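Local coordinates for transcriptional repressor of the blcABC operon (Agrobacterium tumefaciens, PDB 3MQ0), which probably binds DNA as a helix-turn-helix transcription factor and represses the blcABC operon, under control of its own oligomerization, at residues 110-123 and 130-142. Numbering follows the deposited sequence.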
ATOM      1  N   LEU B 110     -14.551 -10.000 -18.657  1.00 20.29           N
ATOM      2  CA  LEU B 110     -15.397 -10.968 -19.351  1.00 28.70           C
ATOM      3  C   LEU B 110     -15.607 -10.602 -20.819  1.00 28.87           C
ATOM      4  O   LEU B 110     -15.743 -11.479 -21.677  1.00 35.88           O
ATOM      5  CB  LEU B 110     -16.746 -11.113 -18.656  1.00 30.09           C
ATOM      6  CG  LEU B 110     -16.700 -11.796 -17.295  1.00 33.27           C
ATOM      7  CD1 LEU B 110     -18.116 -11.978 -16.774  1.00 34.72           C
ATOM      8  CD2 LEU B 110     -15.994 -13.123 -17.424  1.00 38.50           C
ATOM      9  N   ALA B 111     -15.628  -9.307 -21.101  1.00 25.22           N
ATOM     10  CA  ALA B 111     -15.850  -8.829 -22.460  1.00 36.44           C
ATOM     11  C   ALA B 111     -14.792  -9.306 -23.460  1.00 44.80           C
ATOM     12  O   ALA B 111     -14.972  -9.165 -24.665  1.00 49.29           O
ATOM     13  CB  ALA B 111     -15.944  -7.310 -22.477  1.00 32.42           C
ATOM     14  N   GLN B 112     -13.688  -9.862 -22.974  1.00 41.36           N
ATOM     15  CA  GLN B 112     -12.618 -10.277 -23.881  1.00 42.65           C
ATOM     16  C   GLN B 112     -12.270 -11.756 -23.747  1.00 45.56           C
ATOM     17  O   GLN B 112     -11.315 -12.238 -24.356  1.00 52.93           O
ATOM     18  CB  GLN B 112     -11.380  -9.414 -23.668  1.00 48.50           C
ATOM     19  CG  GLN B 112     -10.831  -9.486 -22.264  1.00 53.96           C
ATOM     20  CD  GLN B 112     -10.041  -8.254 -21.893  1.00 65.31           C
ATOM     21  OE1 GLN B 112     -10.449  -7.130 -22.192  1.00 61.68           O
ATOM     22  NE2 GLN B 112      -8.899  -8.457 -21.244  1.00 69.29           N
ATOM     23  N   ARG B 113     -13.049 -12.469 -22.941  1.00 37.56           N
ATOM     24  CA  ARG B 113     -12.887 -13.906 -22.782  1.00 41.56           C
ATOM     25  C   ARG B 113     -14.087 -14.615 -23.383  1.00 41.78           C
ATOM     26  O   ARG B 113     -14.957 -15.104 -22.661  1.00 39.34           O
ATOM     27  CB  ARG B 113     -12.762 -14.276 -21.305  1.00 40.87           C
ATOM     28  CG  ARG B 113     -11.488 -13.787 -20.646  1.00 53.95           C
ATOM     29  CD  ARG B 113     -10.274 -14.499 -21.212  1.00 66.93           C
ATOM     30  NE  ARG B 113      -9.030 -14.060 -20.584  1.00 76.13           N
ATOM     31  CZ  ARG B 113      -8.667 -14.373 -19.344  1.00 76.40           C
ATOM     32  NH1 ARG B 113      -9.461 -15.120 -18.589  1.00 80.58           N
ATOM     33  NH2 ARG B 113      -7.515 -13.936 -18.854  1.00 70.84           N
ATOM     34  N   HIS B 114     -14.139 -14.659 -24.707  1.00 36.23           N
ATOM     35  CA  HIS B 114     -15.263 -15.287 -25.389  1.00 37.54           C
ATOM     36  C   HIS B 114     -15.390 -16.773 -25.043  1.00 30.89           C
ATOM     37  O   HIS B 114     -16.414 -17.388 -25.320  1.00 31.99           O
ATOM     38  CB  HIS B 114     -15.166 -15.057 -26.894  1.00 42.66           C
ATOM     39  CG  HIS B 114     -15.223 -13.609 -27.276  1.00 60.38           C
ATOM     40  ND1 HIS B 114     -14.188 -12.733 -27.023  1.00 65.73           N
ATOM     41  CD2 HIS B 114     -16.198 -12.878 -27.864  1.00 68.24           C
ATOM     42  CE1 HIS B 114     -14.518 -11.529 -27.454  1.00 68.00           C
ATOM     43  NE2 HIS B 114     -15.734 -11.589 -27.969  1.00 70.28           N
ATOM     44  N   ASP B 115     -14.351 -17.337 -24.437  1.00 28.97           N
ATOM     45  CA  ASP B 115     -14.384 -18.723 -23.976  1.00 37.83           C
ATOM     46  C   ASP B 115     -15.539 -18.948 -23.001  1.00 33.89           C
ATOM     47  O   ASP B 115     -16.131 -20.028 -22.952  1.00 35.46           O
ATOM     48  CB  ASP B 115     -13.074 -19.083 -23.267  1.00 48.32           C
ATOM     49  CG  ASP B 115     -11.862 -18.423 -23.903  1.00 65.73           C
ATOM     50  OD1 ASP B 115     -11.076 -19.140 -24.571  1.00 75.76           O
ATOM     51  OD2 ASP B 115     -11.702 -17.190 -23.737  1.00 62.11           O
ATOM     52  N   LEU B 116     -15.835 -17.927 -22.204  1.00 25.91           N
ATOM     53  CA  LEU B 116     -16.853 -18.034 -21.168  1.00 23.75           C
ATOM     54  C   LEU B 116     -18.239 -17.538 -21.616  1.00 20.23           C
ATOM     55  O   LEU B 116     -19.181 -17.516 -20.818  1.00 24.82           O
ATOM     56  CB  LEU B 116     -16.414 -17.246 -19.936  1.00 23.89           C
ATOM     57  CG  LEU B 116     -15.094 -17.683 -19.298  1.00 30.49           C
ATOM     58  CD1 LEU B 116     -14.750 -16.739 -18.168  1.00 22.59           C
ATOM     59  CD2 LEU B 116     -15.170 -19.130 -18.813  1.00 33.53           C
ATOM     60  N   ASP B 117     -18.357 -17.135 -22.877  1.00 24.33           N
ATOM     61  CA  ASP B 117     -19.628 -16.636 -23.405  1.00 21.09           C
ATOM     62  C   ASP B 117     -20.820 -17.557 -23.149  1.00 25.37           C
ATOM     63  O   ASP B 117     -21.930 -17.072 -22.917  1.00 24.70           O
ATOM     64  CB  ASP B 117     -19.531 -16.353 -24.914  1.00 28.91           C
ATOM     65  CG  ASP B 117     -18.814 -15.042 -25.233  1.00 35.21           C
ATOM     66  OD1 ASP B 117     -18.330 -14.364 -24.300  1.00 32.32           O
ATOM     67  OD2 ASP B 117     -18.728 -14.698 -26.437  1.00 38.69           O
ATOM     68  N   PRO B 118     -20.607 -18.883 -23.200  1.00 24.30           N
ATOM     69  CA  PRO B 118     -21.740 -19.803 -23.037  1.00 32.12           C
ATOM     70  C   PRO B 118     -22.269 -19.871 -21.604  1.00 28.30           C
ATOM     71  O   PRO B 118     -23.340 -20.440 -21.396  1.00 24.62           O
ATOM     72  CB  PRO B 118     -21.148 -21.167 -23.410  1.00 31.82           C
ATOM     73  CG  PRO B 118     -19.874 -20.871 -24.150  1.00 27.67           C
ATOM     74  CD  PRO B 118     -19.369 -19.595 -23.567  1.00 28.92           C
ATOM     75  N   TYR B 119     -21.545 -19.314 -20.635  1.00 22.58           N
ATOM     76  CA  TYR B 119     -21.926 -19.510 -19.233  1.00 21.09           C
ATOM     77  C   TYR B 119     -22.365 -18.254 -18.509  1.00 20.32           C
ATOM     78  O   TYR B 119     -21.896 -17.146 -18.794  1.00 17.14           O
ATOM     79  CB  TYR B 119     -20.779 -20.154 -18.444  1.00 22.05           C
ATOM     80  CG  TYR B 119     -20.130 -21.275 -19.204  1.00 20.66           C
ATOM     81  CD1 TYR B 119     -20.774 -22.483 -19.367  1.00 26.27           C
ATOM     82  CD2 TYR B 119     -18.879 -21.114 -19.782  1.00 23.26           C
ATOM     83  CE1 TYR B 119     -20.190 -23.509 -20.074  1.00 29.21           C
ATOM     84  CE2 TYR B 119     -18.292 -22.131 -20.498  1.00 22.87           C
ATOM     85  CZ  TYR B 119     -18.949 -23.326 -20.636  1.00 28.44           C
ATOM     86  OH  TYR B 119     -18.373 -24.348 -21.355  1.00 33.20           O
ATOM     87  N   THR B 120     -23.239 -18.451 -17.530  1.00 17.76           N
ATOM     88  CA  THR B 120     -23.576 -17.387 -16.599  1.00 17.48           C
ATOM     89  C   THR B 120     -22.418 -17.250 -15.621  1.00 12.91           C
ATOM     90  O   THR B 120     -21.954 -18.237 -15.069  1.00 17.67           O
ATOM     91  CB  THR B 120     -24.859 -17.716 -15.838  1.00 24.15           C
ATOM     92  OG1 THR B 120     -25.959 -17.729 -16.760  1.00 25.64           O
ATOM     93  CG2 THR B 120     -25.111 -16.689 -14.741  1.00 22.61           C
ATOM     94  N   VAL B 121     -21.948 -16.024 -15.407  1.00 13.11           N
ATOM     95  CA  VAL B 121     -20.791 -15.808 -14.541  1.00 11.98           C
ATOM     96  C   VAL B 121     -21.177 -14.882 -13.408  1.00 14.66           C
ATOM     97  O   VAL B 121     -21.799 -13.840 -13.647  1.00 17.92           O
ATOM     98  CB  VAL B 121     -19.642 -15.133 -15.312  1.00 16.68           C
ATOM     99  CG1 VAL B 121     -18.360 -15.135 -14.469  1.00 13.41           C
ATOM    100  CG2 VAL B 121     -19.423 -15.828 -16.640  1.00 17.53           C
ATOM    101  N   THR B 122     -20.826 -15.257 -12.180  1.00 12.56           N
ATOM    102  CA  THR B 122     -21.173 -14.444 -11.018  1.00 13.35           C
ATOM    103  C   THR B 122     -19.920 -14.008 -10.288  1.00 12.22           C
ATOM    104  O   THR B 122     -18.875 -14.641 -10.396  1.00 12.42           O
ATOM    105  CB  THR B 122     -22.062 -15.226 -10.028  1.00 18.49           C
ATOM    106  OG1 THR B 122     -21.413 -16.461  -9.702  1.00 18.07           O
ATOM    107  CG2 THR B 122     -23.396 -15.543 -10.658  1.00 19.62           C
ATOM    108  N   LEU B 123     -20.043 -12.913  -9.552  1.00 11.87           N
ATOM    109  CA  LEU B 123     -18.961 -12.374  -8.739  1.00 10.94           C
ATOM    110  C   LEU B 123     -19.556 -12.136  -7.364  1.00 12.25           C
ATOM    111  O   LEU B 123     -20.596 -11.482  -7.245  1.00 12.02           O
ATOM    112  CB  LEU B 123     -18.503 -11.037  -9.306  1.00 10.64           C
ATOM    113  CG  LEU B 123     -17.406 -10.269  -8.552  1.00 12.38           C
ATOM    114  CD1 LEU B 123     -16.097 -11.018  -8.699  1.00 16.52           C
ATOM    115  CD2 LEU B 123     -17.290  -8.821  -9.087  1.00 12.28           C
ATOM    116  N   GLU B 130     -22.309 -16.232   4.658  1.00 15.19           N
ATOM    117  CA  GLU B 130     -23.038 -16.039   3.392  1.00 15.72           C
ATOM    118  C   GLU B 130     -22.140 -15.490   2.290  1.00 17.70           C
ATOM    119  O   GLU B 130     -21.115 -14.861   2.586  1.00 22.88           O
ATOM    120  CB  GLU B 130     -24.215 -15.070   3.610  1.00 19.52           C
ATOM    121  CG  GLU B 130     -25.133 -15.468   4.757  1.00 30.54           C
ATOM    122  CD  GLU B 130     -26.328 -14.531   4.927  1.00 33.02           C
ATOM    123  OE1 GLU B 130     -26.146 -13.400   5.436  1.00 31.72           O
ATOM    124  OE2 GLU B 130     -27.450 -14.933   4.551  1.00 36.71           O
ATOM    125  N   VAL B 131     -22.510 -15.716   1.024  1.00 13.76           N
ATOM    126  CA  VAL B 131     -21.913 -14.952  -0.064  1.00 17.41           C
ATOM    127  C   VAL B 131     -22.953 -13.941  -0.543  1.00 17.66           C
ATOM    128  O   VAL B 131     -24.143 -14.198  -0.446  1.00 16.23           O
ATOM    129  CB  VAL B 131     -21.446 -15.826  -1.237  1.00 12.50           C
ATOM    130  CG1 VAL B 131     -20.314 -16.771  -0.786  1.00 18.31           C
ATOM    131  CG2 VAL B 131     -22.594 -16.624  -1.827  1.00 15.99           C
ATOM    132  N   VAL B 132     -22.488 -12.792  -1.022  1.00 12.67           N
ATOM    133  CA  VAL B 132     -23.358 -11.735  -1.534  1.00 15.07           C
ATOM    134  C   VAL B 132     -22.982 -11.481  -2.983  1.00 16.74           C
ATOM    135  O   VAL B 132     -21.795 -11.320  -3.293  1.00 15.59           O
ATOM    136  CB  VAL B 132     -23.174 -10.437  -0.724  1.00 15.24           C
ATOM    137  CG1 VAL B 132     -24.051  -9.322  -1.292  1.00 19.61           C
ATOM    138  CG2 VAL B 132     -23.484 -10.689   0.752  1.00 21.94           C
ATOM    139  N   TYR B 133     -23.971 -11.505  -3.872  1.00 13.14           N
ATOM    140  CA  TYR B 133     -23.740 -11.334  -5.306  1.00 18.18           C
ATOM    141  C   TYR B 133     -23.539  -9.870  -5.644  1.00 18.71           C
ATOM    142  O   TYR B 133     -24.419  -9.054  -5.405  1.00 20.71           O
ATOM    143  CB  TYR B 133     -24.876 -11.993  -6.135  1.00 15.85           C
ATOM    144  CG  TYR B 133     -24.759 -13.472  -5.969  1.00 14.27           C
ATOM    145  CD1 TYR B 133     -25.298 -14.095  -4.860  1.00 21.19           C
ATOM    146  CD2 TYR B 133     -23.978 -14.228  -6.837  1.00 11.93           C
ATOM    147  CE1 TYR B 133     -25.106 -15.448  -4.635  1.00 24.61           C
ATOM    148  CE2 TYR B 133     -23.781 -15.580  -6.624  1.00 14.97           C
ATOM    149  CZ  TYR B 133     -24.356 -16.182  -5.523  1.00 18.77           C
ATOM    150  OH  TYR B 133     -24.173 -17.524  -5.298  1.00 19.40           O
ATOM    151  N   ILE B 134     -22.363  -9.529  -6.160  1.00 13.34           N
ATOM    152  CA  ILE B 134     -22.096  -8.140  -6.518  1.00 12.63           C
ATOM    153  C   ILE B 134     -21.960  -7.914  -8.014  1.00 15.34           C
ATOM    154  O   ILE B 134     -21.948  -6.768  -8.476  1.00 16.31           O
ATOM    155  CB  ILE B 134     -20.863  -7.578  -5.794  1.00 13.85           C
ATOM    156  CG1 ILE B 134     -19.603  -8.375  -6.142  1.00 15.09           C
ATOM    157  CG2 ILE B 134     -21.090  -7.600  -4.285  1.00 17.17           C
ATOM    158  CD1 ILE B 134     -18.304  -7.692  -5.695  1.00 23.12           C
ATOM    159  N   GLY B 135     -21.842  -8.995  -8.770  1.00 15.03           N
ATOM    160  CA  GLY B 135     -21.793  -8.905 -10.223  1.00 16.70           C
ATOM    161  C   GLY B 135     -22.363 -10.154 -10.858  1.00 15.22           C
ATOM    162  O   GLY B 135     -22.315 -11.229 -10.264  1.00 15.06           O
ATOM    163  N   CYS B 136     -22.938 -10.008 -12.049  1.00 14.45           N
ATOM    164  CA  CYS B 136     -23.506 -11.157 -12.740  1.00 19.24           C
ATOM    165  C   CYS B 136     -23.583 -10.896 -14.233  1.00 31.44           C
ATOM    166  O   CYS B 136     -24.185  -9.908 -14.659  1.00 30.73           O
ATOM    167  CB  CYS B 136     -24.902 -11.489 -12.198  1.00 30.59           C
ATOM    168  SG  CYS B 136     -25.690 -12.943 -12.994  1.00 33.99           S
ATOM    169  N   ARG B 137     -22.976 -11.779 -15.027  1.00 20.32           N
ATOM    170  CA  ARG B 137     -23.107 -11.703 -16.480  1.00 21.60           C
ATOM    171  C   ARG B 137     -23.916 -12.904 -16.968  1.00 21.88           C
ATOM    172  O   ARG B 137     -23.466 -14.043 -16.878  1.00 16.17           O
ATOM    173  CB  ARG B 137     -21.743 -11.610 -17.179  1.00 24.37           C
ATOM    174  CG  ARG B 137     -21.869 -11.320 -18.690  1.00 28.04           C
ATOM    175  CD  ARG B 137     -20.558 -11.457 -19.461  1.00 49.66           C
ATOM    176  NE  ARG B 137     -20.176 -12.827 -19.842  1.00 48.20           N
ATOM    177  CZ  ARG B 137     -20.986 -13.884 -19.876  1.00 35.76           C
ATOM    178  NH1 ARG B 137     -22.269 -13.777 -19.568  1.00 34.79           N
ATOM    179  NH2 ARG B 137     -20.497 -15.063 -20.226  1.00 31.37           N
ATOM    180  N   ASN B 138     -25.137 -12.643 -17.443  1.00 29.73           N
ATOM    181  CA  ASN B 138     -26.069 -13.707 -17.814  1.00 23.81           C
ATOM    182  C   ASN B 138     -25.723 -14.395 -19.121  1.00 23.85           C
ATOM    183  O   ASN B 138     -24.974 -13.857 -19.927  1.00 30.73           O
ATOM    184  CB  ASN B 138     -27.495 -13.169 -17.878  1.00 32.55           C
ATOM    185  CG  ASN B 138     -28.058 -12.904 -16.506  1.00 37.90           C
ATOM    186  OD1 ASN B 138     -28.306 -11.759 -16.135  1.00 45.34           O
ATOM    187  ND2 ASN B 138     -28.237 -13.967 -15.728  1.00 37.13           N
ATOM    188  N   SER B 139     -26.293 -15.580 -19.331  1.00 30.58           N
ATOM    189  CA  SER B 139     -26.067 -16.353 -20.554  1.00 30.63           C
ATOM    190  C   SER B 139     -27.313 -17.116 -20.960  1.00 30.48           C
ATOM    191  O   SER B 139     -28.390 -16.914 -20.389  1.00 32.99           O
ATOM    192  CB  SER B 139     -24.948 -17.368 -20.349  1.00 31.34           C
ATOM    193  OG  SER B 139     -25.431 -18.475 -19.607  1.00 34.27           O
ATOM    194  N   ALA B 140     -27.153 -17.997 -21.954  1.00 28.76           N
ATOM    195  CA  ALA B 140     -28.242 -18.828 -22.464  1.00 33.07           C
ATOM    196  C   ALA B 140     -28.496 -20.084 -21.625  1.00 34.61           C
ATOM    197  O   ALA B 140     -29.440 -20.834 -21.886  1.00 40.87           O
ATOM    198  CB  ALA B 140     -27.977 -19.217 -23.923  1.00 43.56           C
ATOM    199  N   GLN B 141     -27.653 -20.317 -20.630  1.00 30.69           N
ATOM    200  CA  GLN B 141     -27.864 -21.441 -19.732  1.00 36.94           C
ATOM    201  C   GLN B 141     -29.230 -21.289 -19.049  1.00 46.89           C
ATOM    202  O   GLN B 141     -29.520 -20.248 -18.457  1.00 49.88           O
ATOM    203  CB  GLN B 141     -26.743 -21.492 -18.692  1.00 35.03           C
ATOM    204  CG  GLN B 141     -26.301 -22.892 -18.304  1.00 48.95           C
ATOM    205  CD  GLN B 141     -25.499 -23.599 -19.384  1.00 44.24           C
ATOM    206  OE1 GLN B 141     -24.696 -22.988 -20.092  1.00 39.99           O
ATOM    207  NE2 GLN B 141     -25.707 -24.901 -19.507  1.00 45.65           N
ATOM    208  N   PRO B 142     -30.086 -22.320 -19.146  1.00 50.61           N
ATOM    209  CA  PRO B 142     -31.379 -22.262 -18.453  1.00 59.90           C
ATOM    210  C   PRO B 142     -31.199 -21.952 -16.965  1.00 65.95           C
ATOM    211  O   PRO B 142     -32.079 -22.252 -16.160  1.00 70.26           O
ATOM    212  CB  PRO B 142     -31.941 -23.675 -18.641  1.00 61.06           C
ATOM    213  CG  PRO B 142     -31.311 -24.164 -19.904  1.00 57.57           C
ATOM    214  CD  PRO B 142     -29.928 -23.558 -19.933  1.00 48.70           C
TER
HETATM  215  O   HOH W   1     -17.617 -14.110 -21.737  1.00 23.69           O
HETATM  216  O   HOH W   2     -25.034 -17.804 -23.489  1.00 46.95           O
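A β-hairpin in the antiparallel sheet of the GAF-fold, IclR-type C-terminal domain brings strand 120-127 against strand 130-137, and R137, at the end of strand 130-137, reaches into the loop ahead of strand 120-127. V121 and R137 form a hydrogen-bonded pair, V121 N to R137 O at 2.9 Å and R137 N to V121 O at 2.7 Å; T122 and C136 follow as a non-hydrogen-bonded pair. At L123 the regular pairing is interrupted by a classic β-bulge, I134 and G135 both facing it: L123 O takes both I134 N (2.8 Å) and G135 N, while L123 N returns a bond to G135 O. Within the bulge, I134 CD1 packs on L123 CD2.

The R137 chain leaves its strand extended, then bends at chi3 (82°), which turns the guanidinium toward the turn 116-119. R137 NH2 donates to Y119 O at 2.9 Å, with the acceptor lying 31° out of the guanidinium plane, and L116 O approaches at the group's edge. V121 CG2 lies over one face of the guanidinium, offset toward its rim near R137 NH2, 3.8 Å above the plane, and L110 CD1 rests against R137 CB and CD, so the aliphatic part of the arginine packs against L110 of helix 102-110. The other edge of strand 120-127 pairs with strand 232-241, through T120 with S239 and T122 with A237.

On the side of the sheet carrying T122, the Y133 ring presents its edge to T122 CB, and F147 meets both residues. Past the strand end, water 2 joins D117 O to A140 N. S139 OG closes an ST turn by accepting from Q141 N, and the same oxygen shares a hydrogen bond with T120 OG1 at 3.0 Å.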